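Local coordinates for protein (CD58) (PDB 1CCZ) that binds the receptor CD2 as the cell-surface adhesion glycoprotein also known as lymphocyte function-associated antigen 3, at residues His130-Ser133 against Thr138-Tyr141; Thr144-Pro149 against Glu165-Pro170; Pro149-Ala154 against Gln160-Glu165. All blocks are in the same frame, centred on the assembly; numbering follows the deposited sequence. Where two conformers were deposited one is given.

Contact 1: His130-Ser133 against Thr138-Tyr141; sequences HLRS and TMSY
Arg132 NH1 reaches across to the backbone of strand 138-142 and donates to Ser140 O at 3.0 Å. The oxygen lies at the edge of the guanidinium, almost in its plane, and the nitrogen lies in the carbonyl plane, so the two flat groups are well matched. NH1 also donates to water 1, whose oxygen takes the N-H of Ser140 as well, linking both polar groups of that residue to the arginine. Arg132 was modelled in two conformers; the bonds described are those of one of them. Met139 CG sits over one face of the guanidinium, 3.6 Å from Arg132 NH1, with the two side chains sliding past each other in opposite directions. Met139 SD lies 3.8 Å from Arg132 CG. Next along, Leu131 sends CD1 over one face of the Tyr141 ring in a CH-pi contact, 3.9 Å from the centroid and displaced toward the phenol end, where CZ is nearest. Tyr141 CG stands opposite the main-chain nitrogen (chi1 167°), which carries the ring across to Leu131; Phe150 packs against both. Consecutive residues can face the same way because Leu131 and Arg132 form a classic beta bulge opposite Leu124. The strands belong to different sheets of the immunoglobulin sandwich and the axes of the two short segments come no closer than 8.8 Å, so side chains make the junction. An aliphatic-aromatic pair and an arginine bonded to main chain and water suit a sandwich margin: greasy toward Phe150, polar toward solvent.

Contact 2: Thr144-Pro149 against Glu165-Pro170; sequences TNLRAP and EVVNCP
Two irregular segments approach to 4.3 Å between the CA atoms of Pro149 and Val166, then diverge as 165-170 runs on toward the C terminus. They lie at one end of the immunoglobulin sandwich, where the loop leading into strand 150-156 meets the tail leaving strand 159-165. Pro149 CB touches the carbonyl of the strand's last residue, 3.4 Å from Glu165 O, and the same CB also meets Val166 CG2, at 3.8 Å. Farther along, Leu146 and Val167 cross at about a right angle. Both Leu146 methyls come at Val167 from one side: CD2 lies 3.8 Å from Val167 CB, while CD1 leans on Val167 CG1. Leu146 CG lies opposite its own carbonyl carbon (chi1 -64°), and the isobutyl group extends toward the tail. Val167 also packs on Trp103 and Trp143, and Cys169 is tied to Cys105 by a disulfide, so the tail is anchored to the sandwich beyond this contact. The loop has its own brace. Asn145 OD1 accepts from Arg147 N at 2.9 Å, on a lone pair and at a nearly straight 166°, forming an Asx turn, and the Arg147 guanidinium folds back with one face over Asn145 CG. Gln126 NE2 bonds to both Asn145 O and Ala148 O. Between the backbones sits water 2, donating to Ala148 O and accepting from Val167 N, each at 3.0 Å.

Contact 3: Pro149-Ala154 against Gln160-Glu165; sequences PFKCKA and QESEME
Six backbone hydrogen bonds join strands 150-156 and 159-165 in three reciprocal pairs: Phe150 with Glu165, Cys152 with Glu163, and Ala154 with Glu161. The shortest, Ala154 N to Glu161 O, is 2.8 Å long and almost straight at 174°. Between them, at the non-hydrogen-bonded pairs, CA-H groups lean on the same carbonyls, as where Met164 CA lies 3.2 Å from Phe150 O. Glu163 curls back on its own strand, OE1 taking Met164 N at 2.9 Å with its anti lone pair. That acceptor lies close to the Glu165 carboxylate, and this like charge could raise the proton affinity of one of them, partly offset by a long, weak ion pair of Glu163 OE2 with Lys98 NZ. On the face carrying Lys151, Lys153, Ser162 and Met164, the lysine and methionine chains lie along the ladder. Met164 bends at its thioether and presses CE tightly to Lys151 CB at 3.5 Å; Lys151 then runs on until its CE is 3.6 Å from Ser162 OG, and its charge makes a cation-pi contact with Tyr125. Gln160, with CG wedged between N and carbonyl carbon (chi1 77°), brings OE1 to 3.2 Å from Lys153 CD. The other face turns Phe150, Cys152 and Ala154 inward, and Cys152 is disulfide-bonded to Cys112 in the facing sheet. An F-G hairpin pinned by this intersheet disulfide is a hallmark of the immunoglobulin fold.

How the contacts relate
All three contacts lie in the C2-set immunoglobulin domain, but they join its parts differently. Contact 3 is the partly buried one, a regular hairpin within a single sheet held by main-chain bonds. Contact 1 spans the two sheets near the surface and depends on side chains and one water. Contact 2, also at the surface, closes one end of the sandwich with apolar packing and a bridging water, and shares Pro149 and Glu165 with contact 3, taking over where the ladder stops. Phe150 is the common hub: its CE1 packs on Leu131 CD1 of contact 1, and its CD2 lies 3.6 Å from Val167 CG2 of contact 2.

Contact 1: His130-Ser133 against Thr138-Tyr141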
ATOM      1  N   HIS A 130     -20.229   4.497 -12.873  1.00 36.06           N
ATOM      2  CA  HIS A 130     -18.786   4.716 -12.828  1.00 33.09           C
ATOM      3  C   HIS A 130     -18.401   5.279 -14.191  1.00 32.60           C
ATOM      4  O   HIS A 130     -18.402   4.552 -15.182  1.00 36.08           O
ATOM      5  CB  HIS A 130     -18.073   3.390 -12.579  1.00 34.04           C
ATOM      6  CG  HIS A 130     -16.583   3.470 -12.702  1.00 39.27           C
ATOM      7  ND1 HIS A 130     -15.862   4.575 -12.315  1.00 40.66           N
ATOM      8  CD2 HIS A 130     -15.680   2.581 -13.172  1.00 42.41           C
ATOM      9  CE1 HIS A 130     -14.579   4.368 -12.542  1.00 39.19           C
ATOM     10  NE2 HIS A 130     -14.440   3.164 -13.061  1.00 43.82           N
ATOM     11  N   LEU A 131     -18.066   6.569 -14.238  1.00 28.33           N
ATOM     12  CA  LEU A 131     -17.731   7.261 -15.488  1.00 25.98           C
ATOM     13  C   LEU A 131     -16.312   7.075 -15.995  1.00 27.30           C
ATOM     14  O   LEU A 131     -16.094   6.951 -17.194  1.00 26.61           O
ATOM     15  CB  LEU A 131     -18.015   8.765 -15.355  1.00 22.73           C
ATOM     16  CG  LEU A 131     -19.447   9.172 -14.963  1.00 24.88           C
ATOM     17  CD1 LEU A 131     -19.511  10.679 -14.713  1.00 24.62           C
ATOM     18  CD2 LEU A 131     -20.408   8.795 -16.071  1.00 23.48           C
ATOM     19  N   ARG A 132     -15.344   7.104 -15.084  1.00 27.59           N
ATOM     20  CA  ARG A 132     -13.949   6.918 -15.454  1.00 27.78           C
ATOM     21  C   ARG A 132     -12.997   6.738 -14.275  1.00 27.01           C
ATOM     22  O   ARG A 132     -13.355   6.994 -13.136  1.00 26.79           O
ATOM     23  CB  ARG A 132     -13.472   8.048 -16.390  1.00 29.71           C
ATOM     24  CG  ARG A 132     -13.404   9.469 -15.868  1.00 28.42           C
ATOM     25  CD  ARG A 132     -12.701  10.349 -16.940  1.00 31.09           C
ATOM     26  NE  ARG A 132     -11.379   9.768 -17.275  0.50 27.28           N
ATOM     27  CZ  ARG A 132     -10.257  10.435 -17.566  0.50 24.41           C
ATOM     28  NH1 ARG A 132     -10.183  11.757 -17.589  0.50 22.86           N
ATOM     29  NH2 ARG A 132      -9.173   9.752 -17.837  0.50 29.24           N
ATOM     30  N   SER A 133     -11.809   6.210 -14.571  1.00 27.88           N
ATOM     31  CA  SER A 133     -10.742   5.975 -13.596  1.00 24.87           C
ATOM     32  C   SER A 133      -9.455   6.419 -14.271  1.00 25.36           C
ATOM     33  O   SER A 133      -9.299   6.271 -15.481  1.00 25.85           O
ATOM     34  CB  SER A 133     -10.623   4.503 -13.248  1.00 24.21           C
ATOM     35  OG  SER A 133     -11.768   4.062 -12.556  1.00 26.01           O
ATOM     36  N   THR A 138      -4.951  13.975 -10.617  1.00 26.69           N
ATOM     37  CA  THR A 138      -5.913  14.942 -11.102  1.00 25.58           C
ATOM     38  C   THR A 138      -6.601  14.255 -12.287  1.00 26.56           C
ATOM     39  O   THR A 138      -5.976  13.475 -13.020  1.00 24.97           O
ATOM     40  CB  THR A 138      -5.275  16.283 -11.480  1.00 26.16           C
ATOM     41  OG1 THR A 138      -6.321  17.215 -11.763  1.00 28.10           O
ATOM     42  CG2 THR A 138      -4.370  16.159 -12.691  1.00 27.06           C
ATOM     43  N   MET A 139      -7.898  14.500 -12.435  1.00 25.32           N
ATOM     44  CA  MET A 139      -8.698  13.881 -13.493  1.00 25.33           C
ATOM     45  C   MET A 139      -9.829  14.815 -13.829  1.00 26.58           C
ATOM     46  O   MET A 139     -10.504  15.290 -12.938  1.00 25.89           O
ATOM     47  CB  MET A 139      -9.288  12.571 -12.986  1.00 25.95           C
ATOM     48  CG  MET A 139     -10.248  11.882 -13.959  1.00 30.50           C
ATOM     49  SD  MET A 139     -10.698  10.207 -13.371  1.00 33.52           S
ATOM     50  CE  MET A 139     -11.708  10.633 -11.990  1.00 30.71           C
ATOM     51  N   SER A 140     -10.042  15.084 -15.109  1.00 26.24           N
ATOM     52  CA  SER A 140     -11.122  15.976 -15.508  1.00 27.66           C
ATOM     53  C   SER A 140     -12.158  15.229 -16.320  1.00 29.78           C
ATOM     54  O   SER A 140     -11.870  14.172 -16.882  1.00 32.02           O
ATOM     55  CB  SER A 140     -10.561  17.136 -16.302  1.00 26.90           C
ATOM     56  OG  SER A 140      -9.767  17.945 -15.449  1.00 31.38           O
ATOM     57  N   TYR A 141     -13.363  15.776 -16.389  1.00 29.84           N
ATOM     58  CA  TYR A 141     -14.433  15.114 -17.114  1.00 32.25           C
ATOM     59  C   TYR A 141     -15.436  16.143 -17.601  1.00 32.47           C
ATOM     60  O   TYR A 141     -15.860  17.013 -16.840  1.00 31.70           O
ATOM     61  CB  TYR A 141     -15.112  14.088 -16.194  1.00 32.36           C
ATOM     62  CG  TYR A 141     -16.425  13.554 -16.714  1.00 41.11           C
ATOM     63  CD1 TYR A 141     -16.476  12.422 -17.540  1.00 43.03           C
ATOM     64  CD2 TYR A 141     -17.627  14.175 -16.374  1.00 43.48           C
ATOM     65  CE1 TYR A 141     -17.699  11.929 -18.008  1.00 44.58           C
ATOM     66  CE2 TYR A 141     -18.842  13.694 -16.833  1.00 45.89           C
ATOM     67  CZ  TYR A 141     -18.876  12.575 -17.646  1.00 46.12           C
ATOM     68  OH  TYR A 141     -20.106  12.111 -18.070  1.00 51.68           O
TER
HETATM   69  O   HOH W   1      -8.272  14.006 -17.194  1.00 33.50           O

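Contact 2: Thr144-Pro149 against Glu165-Pro170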
ATOM      1  N   THR A 144     -22.237  15.536 -19.334  1.00 34.40           N
ATOM      2  CA  THR A 144     -23.302  15.572 -20.315  1.00 37.66           C
ATOM      3  C   THR A 144     -24.588  15.977 -19.610  1.00 39.32           C
ATOM      4  O   THR A 144     -25.472  16.564 -20.222  1.00 41.58           O
ATOM      5  CB  THR A 144     -23.472  14.196 -20.985  1.00 38.10           C
ATOM      6  OG1 THR A 144     -24.050  13.259 -20.059  1.00 42.12           O
ATOM      7  CG2 THR A 144     -22.125  13.675 -21.437  1.00 40.62           C
ATOM      8  N   ASN A 145     -24.678  15.673 -18.316  1.00 37.89           N
ATOM      9  CA  ASN A 145     -25.861  16.014 -17.533  1.00 37.39           C
ATOM     10  C   ASN A 145     -25.530  16.225 -16.056  1.00 37.87           C
ATOM     11  O   ASN A 145     -24.462  15.824 -15.582  1.00 36.71           O
ATOM     12  CB  ASN A 145     -26.902  14.912 -17.649  1.00 35.02           C
ATOM     13  CG  ASN A 145     -26.586  13.735 -16.780  1.00 34.24           C
ATOM     14  OD1 ASN A 145     -26.972  13.693 -15.619  1.00 35.62           O
ATOM     15  ND2 ASN A 145     -25.872  12.761 -17.334  1.00 35.22           N
ATOM     16  N   LEU A 146     -26.461  16.853 -15.334  1.00 34.44           N
ATOM     17  CA  LEU A 146     -26.287  17.119 -13.915  1.00 30.57           C
ATOM     18  C   LEU A 146     -27.473  16.592 -13.123  1.00 30.10           C
ATOM     19  O   LEU A 146     -27.918  17.207 -12.164  1.00 31.28           O
ATOM     20  CB  LEU A 146     -26.102  18.619 -13.684  1.00 26.89           C
ATOM     21  CG  LEU A 146     -24.818  19.169 -14.325  1.00 27.93           C
ATOM     22  CD1 LEU A 146     -24.734  20.657 -14.103  1.00 28.58           C
ATOM     23  CD2 LEU A 146     -23.596  18.485 -13.737  1.00 28.31           C
ATOM     24  N   ARG A 147     -27.976  15.436 -13.523  1.00 30.15           N
ATOM     25  CA  ARG A 147     -29.115  14.838 -12.843  1.00 33.07           C
ATOM     26  C   ARG A 147     -28.766  14.236 -11.478  1.00 33.10           C
ATOM     27  O   ARG A 147     -29.650  13.939 -10.676  1.00 33.49           O
ATOM     28  CB  ARG A 147     -29.740  13.757 -13.727  1.00 36.83           C
ATOM     29  CG  ARG A 147     -30.411  14.282 -14.987  1.00 39.21           C
ATOM     30  CD  ARG A 147     -31.233  13.177 -15.644  1.00 42.89           C
ATOM     31  NE  ARG A 147     -30.393  12.115 -16.203  1.00 46.03           N
ATOM     32  CZ  ARG A 147     -29.787  12.184 -17.392  1.00 48.58           C
ATOM     33  NH1 ARG A 147     -29.922  13.265 -18.162  1.00 45.58           N
ATOM     34  NH2 ARG A 147     -29.034  11.171 -17.812  1.00 48.40           N
ATOM     35  N   ALA A 148     -27.480  14.029 -11.222  1.00 31.03           N
ATOM     36  CA  ALA A 148     -27.054  13.478  -9.942  1.00 27.25           C
ATOM     37  C   ALA A 148     -25.720  14.099  -9.549  1.00 26.46           C
ATOM     38  O   ALA A 148     -25.003  14.626 -10.389  1.00 25.82           O
ATOM     39  CB  ALA A 148     -26.913  11.975 -10.037  1.00 24.58           C
ATOM     40  N   PRO A 149     -25.401  14.097  -8.250  1.00 26.25           N
ATOM     41  CA  PRO A 149     -24.118  14.673  -7.841  1.00 26.55           C
ATOM     42  C   PRO A 149     -22.971  13.775  -8.313  1.00 24.39           C
ATOM     43  O   PRO A 149     -23.191  12.646  -8.738  1.00 24.33           O
ATOM     44  CB  PRO A 149     -24.205  14.726  -6.315  1.00 26.77           C
ATOM     45  CG  PRO A 149     -25.262  13.753  -5.946  1.00 27.54           C
ATOM     46  CD  PRO A 149     -26.203  13.626  -7.108  1.00 28.03           C
ATOM     47  N   GLU A 165     -19.986  15.890  -4.526  1.00 24.75           N
ATOM     48  CA  GLU A 165     -20.391  17.283  -4.694  1.00 25.75           C
ATOM     49  C   GLU A 165     -21.471  17.459  -5.746  1.00 26.85           C
ATOM     50  O   GLU A 165     -21.492  16.744  -6.742  1.00 28.34           O
ATOM     51  CB  GLU A 165     -19.199  18.157  -5.093  1.00 24.29           C
ATOM     52  CG  GLU A 165     -18.058  18.220  -4.080  1.00 30.63           C
ATOM     53  CD  GLU A 165     -18.456  18.827  -2.744  1.00 34.74           C
ATOM     54  OE1 GLU A 165     -19.499  19.517  -2.651  1.00 36.17           O
ATOM     55  OE2 GLU A 165     -17.714  18.605  -1.770  1.00 35.95           O
ATOM     56  N   VAL A 166     -22.369  18.413  -5.517  1.00 27.58           N
ATOM     57  CA  VAL A 166     -23.418  18.738  -6.482  1.00 24.61           C
ATOM     58  C   VAL A 166     -22.860  19.929  -7.281  1.00 24.33           C
ATOM     59  O   VAL A 166     -22.398  20.914  -6.690  1.00 23.94           O
ATOM     60  CB  VAL A 166     -24.759  19.175  -5.774  1.00 25.03           C
ATOM     61  CG1 VAL A 166     -25.803  19.587  -6.811  1.00 23.69           C
ATOM     62  CG2 VAL A 166     -25.298  18.062  -4.947  1.00 21.22           C
ATOM     63  N   VAL A 167     -22.862  19.834  -8.610  1.00 24.36           N
ATOM     64  CA  VAL A 167     -22.376  20.937  -9.453  1.00 25.59           C
ATOM     65  C   VAL A 167     -23.445  22.039  -9.526  1.00 26.60           C
ATOM     66  O   VAL A 167     -24.615  21.766  -9.815  1.00 28.49           O
ATOM     67  CB  VAL A 167     -22.038  20.451 -10.892  1.00 22.35           C
ATOM     68  CG1 VAL A 167     -21.694  21.626 -11.773  1.00 20.31           C
ATOM     69  CG2 VAL A 167     -20.883  19.467 -10.841  1.00 21.28           C
ATOM     70  N   ASN A 168     -23.040  23.276  -9.261  1.00 26.91           N
ATOM     71  CA  ASN A 168     -23.956  24.424  -9.263  1.00 28.30           C
ATOM     72  C   ASN A 168     -23.657  25.338 -10.453  1.00 28.39           C
ATOM     73  O   ASN A 168     -22.783  26.207 -10.373  1.00 28.55           O
ATOM     74  CB  ASN A 168     -23.799  25.191  -7.926  1.00 27.37           C
ATOM     75  CG  ASN A 168     -24.491  26.549  -7.919  1.00 25.88           C
ATOM     76  OD1 ASN A 168     -25.621  26.684  -8.384  1.00 27.21           O
ATOM     77  ND2 ASN A 168     -23.814  27.555  -7.374  1.00 23.58           N
ATOM     78  N   CYS A 169     -24.390  25.130 -11.546  1.00 30.42           N
ATOM     79  CA  CYS A 169     -24.221  25.911 -12.773  1.00 32.73           C
ATOM     80  C   CYS A 169     -25.569  26.399 -13.328  1.00 34.10           C
ATOM     81  O   CYS A 169     -26.602  25.713 -13.208  1.00 32.29           O
ATOM     82  CB  CYS A 169     -23.530  25.072 -13.856  1.00 32.84           C
ATOM     83  SG  CYS A 169     -21.763  24.713 -13.587  1.00 35.04           S
ATOM     84  N   PRO A 170     -25.565  27.580 -13.973  1.00 35.27           N
ATOM     85  CA  PRO A 170     -26.806  28.126 -14.536  1.00 37.11           C
ATOM     86  C   PRO A 170     -27.317  27.168 -15.600  1.00 41.31           C
ATOM     87  O   PRO A 170     -26.512  26.570 -16.320  1.00 42.69           O
ATOM     88  CB  PRO A 170     -26.382  29.459 -15.138  1.00 33.41           C
ATOM     89  CG  PRO A 170     -25.029  29.736 -14.606  1.00 33.84           C
ATOM     90  CD  PRO A 170     -24.404  28.444 -14.241  1.00 32.41           C
TER
HETATM   91  O   HOH W   2     -24.150  17.435  -9.819  1.00 25.04           O

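Contact 3: Pro149-Ala154 against Gln160-Glu165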
ATOM      1  N   PRO A 149     -25.401  14.097  -8.250  1.00 26.25           N
ATOM      2  CA  PRO A 149     -24.118  14.673  -7.841  1.00 26.55           C
ATOM      3  C   PRO A 149     -22.971  13.775  -8.313  1.00 24.39           C
ATOM      4  O   PRO A 149     -23.191  12.646  -8.738  1.00 24.33           O
ATOM      5  CB  PRO A 149     -24.205  14.726  -6.315  1.00 26.77           C
ATOM      6  CG  PRO A 149     -25.262  13.753  -5.946  1.00 27.54           C
ATOM      7  CD  PRO A 149     -26.203  13.626  -7.108  1.00 28.03           C
ATOM      8  N   PHE A 150     -21.749  14.289  -8.251  1.00 25.16           N
ATOM      9  CA  PHE A 150     -20.581  13.517  -8.649  1.00 24.11           C
ATOM     10  C   PHE A 150     -19.851  13.000  -7.420  1.00 24.94           C
ATOM     11  O   PHE A 150     -19.778  13.684  -6.398  1.00 26.20           O
ATOM     12  CB  PHE A 150     -19.633  14.390  -9.445  1.00 21.76           C
ATOM     13  CG  PHE A 150     -20.117  14.693 -10.815  1.00 24.11           C
ATOM     14  CD1 PHE A 150     -19.898  13.795 -11.851  1.00 24.50           C
ATOM     15  CD2 PHE A 150     -20.798  15.877 -11.075  1.00 25.82           C
ATOM     16  CE1 PHE A 150     -20.349  14.070 -13.137  1.00 25.06           C
ATOM     17  CE2 PHE A 150     -21.258  16.170 -12.363  1.00 26.89           C
ATOM     18  CZ  PHE A 150     -21.031  15.259 -13.396  1.00 23.96           C
ATOM     19  N   LYS A 151     -19.330  11.786  -7.507  1.00 23.41           N
ATOM     20  CA  LYS A 151     -18.568  11.232  -6.410  1.00 23.83           C
ATOM     21  C   LYS A 151     -17.212  10.899  -6.990  1.00 25.16           C
ATOM     22  O   LYS A 151     -17.107  10.282  -8.063  1.00 23.39           O
ATOM     23  CB  LYS A 151     -19.191   9.966  -5.861  1.00 24.96           C
ATOM     24  CG  LYS A 151     -18.334   9.272  -4.819  1.00 28.55           C
ATOM     25  CD  LYS A 151     -19.164   8.201  -4.145  1.00 37.23           C
ATOM     26  CE  LYS A 151     -18.343   7.369  -3.184  1.00 44.25           C
ATOM     27  NZ  LYS A 151     -17.843   6.110  -3.809  1.00 52.74           N
ATOM     28  N   CYS A 152     -16.174  11.351  -6.299  1.00 23.60           N
ATOM     29  CA  CYS A 152     -14.816  11.070  -6.719  1.00 22.01           C
ATOM     30  C   CYS A 152     -14.156  10.307  -5.607  1.00 22.16           C
ATOM     31  O   CYS A 152     -14.219  10.695  -4.439  1.00 23.99           O
ATOM     32  CB  CYS A 152     -14.046  12.341  -6.985  1.00 22.90           C
ATOM     33  SG  CYS A 152     -12.396  11.939  -7.617  1.00 24.75           S
ATOM     34  N   LYS A 153     -13.543   9.195  -5.966  1.00 23.14           N
ATOM     35  CA  LYS A 153     -12.876   8.372  -4.987  1.00 22.25           C
ATOM     36  C   LYS A 153     -11.384   8.292  -5.295  1.00 23.04           C
ATOM     37  O   LYS A 153     -10.985   8.112  -6.442  1.00 24.82           O
ATOM     38  CB  LYS A 153     -13.491   6.987  -5.014  1.00 23.62           C
ATOM     39  CG  LYS A 153     -12.874   6.034  -4.052  1.00 33.95           C
ATOM     40  CD  LYS A 153     -13.360   4.626  -4.325  1.00 42.90           C
ATOM     41  CE  LYS A 153     -14.880   4.555  -4.268  1.00 50.02           C
ATOM     42  NZ  LYS A 153     -15.338   3.139  -4.093  1.00 55.61           N
ATOM     43  N   ALA A 154     -10.555   8.484  -4.278  1.00 23.44           N
ATOM     44  CA  ALA A 154      -9.107   8.348  -4.455  1.00 24.39           C
ATOM     45  C   ALA A 154      -8.790   7.021  -3.770  1.00 24.58           C
ATOM     46  O   ALA A 154      -9.157   6.799  -2.611  1.00 25.51           O
ATOM     47  CB  ALA A 154      -8.362   9.476  -3.776  1.00 25.24           C
ATOM     48  N   GLN A 160      -8.424   4.580   0.945  1.00 30.72           N
ATOM     49  CA  GLN A 160      -9.362   5.212   0.033  1.00 32.13           C
ATOM     50  C   GLN A 160     -10.224   6.235   0.748  1.00 29.33           C
ATOM     51  O   GLN A 160     -10.584   6.067   1.914  1.00 27.90           O
ATOM     52  CB  GLN A 160     -10.208   4.168  -0.678  1.00 36.97           C
ATOM     53  CG  GLN A 160     -11.310   3.585   0.122  1.00 46.90           C
ATOM     54  CD  GLN A 160     -12.311   2.918  -0.788  1.00 55.14           C
ATOM     55  OE1 GLN A 160     -13.216   3.567  -1.321  1.00 61.31           O
ATOM     56  NE2 GLN A 160     -12.142   1.620  -0.997  1.00 58.33           N
ATOM     57  N   GLU A 161     -10.505   7.319   0.040  1.00 26.83           N
ATOM     58  CA  GLU A 161     -11.320   8.414   0.552  1.00 27.36           C
ATOM     59  C   GLU A 161     -12.092   8.976  -0.616  1.00 26.74           C
ATOM     60  O   GLU A 161     -11.610   8.975  -1.745  1.00 26.41           O
ATOM     61  CB  GLU A 161     -10.451   9.539   1.105  1.00 29.49           C
ATOM     62  CG  GLU A 161      -9.458   9.097   2.134  1.00 34.34           C
ATOM     63  CD  GLU A 161     -10.112   8.866   3.456  1.00 41.00           C
ATOM     64  OE1 GLU A 161     -11.191   9.459   3.682  1.00 42.62           O
ATOM     65  OE2 GLU A 161      -9.553   8.091   4.264  1.00 46.77           O
ATOM     66  N   SER A 162     -13.289   9.473  -0.357  1.00 25.71           N
ATOM     67  CA  SER A 162     -14.048  10.045  -1.444  1.00 25.87           C
ATOM     68  C   SER A 162     -14.687  11.357  -1.038  1.00 24.20           C
ATOM     69  O   SER A 162     -14.717  11.734   0.133  1.00 21.76           O
ATOM     70  CB  SER A 162     -15.095   9.048  -1.924  1.00 28.33           C
ATOM     71  OG  SER A 162     -15.925   8.684  -0.855  1.00 34.92           O
ATOM     72  N   GLU A 163     -15.155  12.074  -2.039  1.00 22.68           N
ATOM     73  CA  GLU A 163     -15.811  13.341  -1.833  1.00 22.51           C
ATOM     74  C   GLU A 163     -16.999  13.296  -2.770  1.00 22.89           C
ATOM     75  O   GLU A 163     -16.937  12.680  -3.827  1.00 21.67           O
ATOM     76  CB  GLU A 163     -14.884  14.495  -2.219  1.00 22.77           C
ATOM     77  CG  GLU A 163     -15.522  15.875  -2.109  1.00 29.41           C
ATOM     78  CD  GLU A 163     -16.025  16.155  -0.702  1.00 36.04           C
ATOM     79  OE1 GLU A 163     -17.086  15.613  -0.302  1.00 38.42           O
ATOM     80  OE2 GLU A 163     -15.349  16.918   0.015  1.00 38.96           O
ATOM     81  N   MET A 164     -18.093  13.916  -2.369  1.00 23.29           N
ATOM     82  CA  MET A 164     -19.264  13.952  -3.214  1.00 24.58           C
ATOM     83  C   MET A 164     -19.687  15.417  -3.319  1.00 24.74           C
ATOM     84  O   MET A 164     -19.713  16.123  -2.317  1.00 24.54           O
ATOM     85  CB  MET A 164     -20.365  13.107  -2.594  1.00 27.65           C
ATOM     86  CG  MET A 164     -21.559  12.985  -3.492  1.00 41.17           C
ATOM     87  SD  MET A 164     -22.663  11.706  -2.951  1.00 51.00           S
ATOM     88  CE  MET A 164     -22.086  10.281  -3.958  1.00 51.26           C
ATOM     89  N   GLU A 165     -19.986  15.890  -4.526  1.00 24.75           N
ATOM     90  CA  GLU A 165     -20.391  17.283  -4.694  1.00 25.75           C
ATOM     91  C   GLU A 165     -21.471  17.459  -5.746  1.00 26.85           C
ATOM     92  O   GLU A 165     -21.492  16.744  -6.742  1.00 28.34           O
ATOM     93  CB  GLU A 165     -19.199  18.157  -5.093  1.00 24.29           C
ATOM     94  CG  GLU A 165     -18.058  18.220  -4.080  1.00 30.63           C
ATOM     95  CD  GLU A 165     -18.456  18.827  -2.744  1.00 34.74           C
ATOM     96  OE1 GLU A 165     -19.499  19.517  -2.651  1.00 36.17           O
ATOM     97  OE2 GLU A 165     -17.714  18.605  -1.770  1.00 35.95           O
TER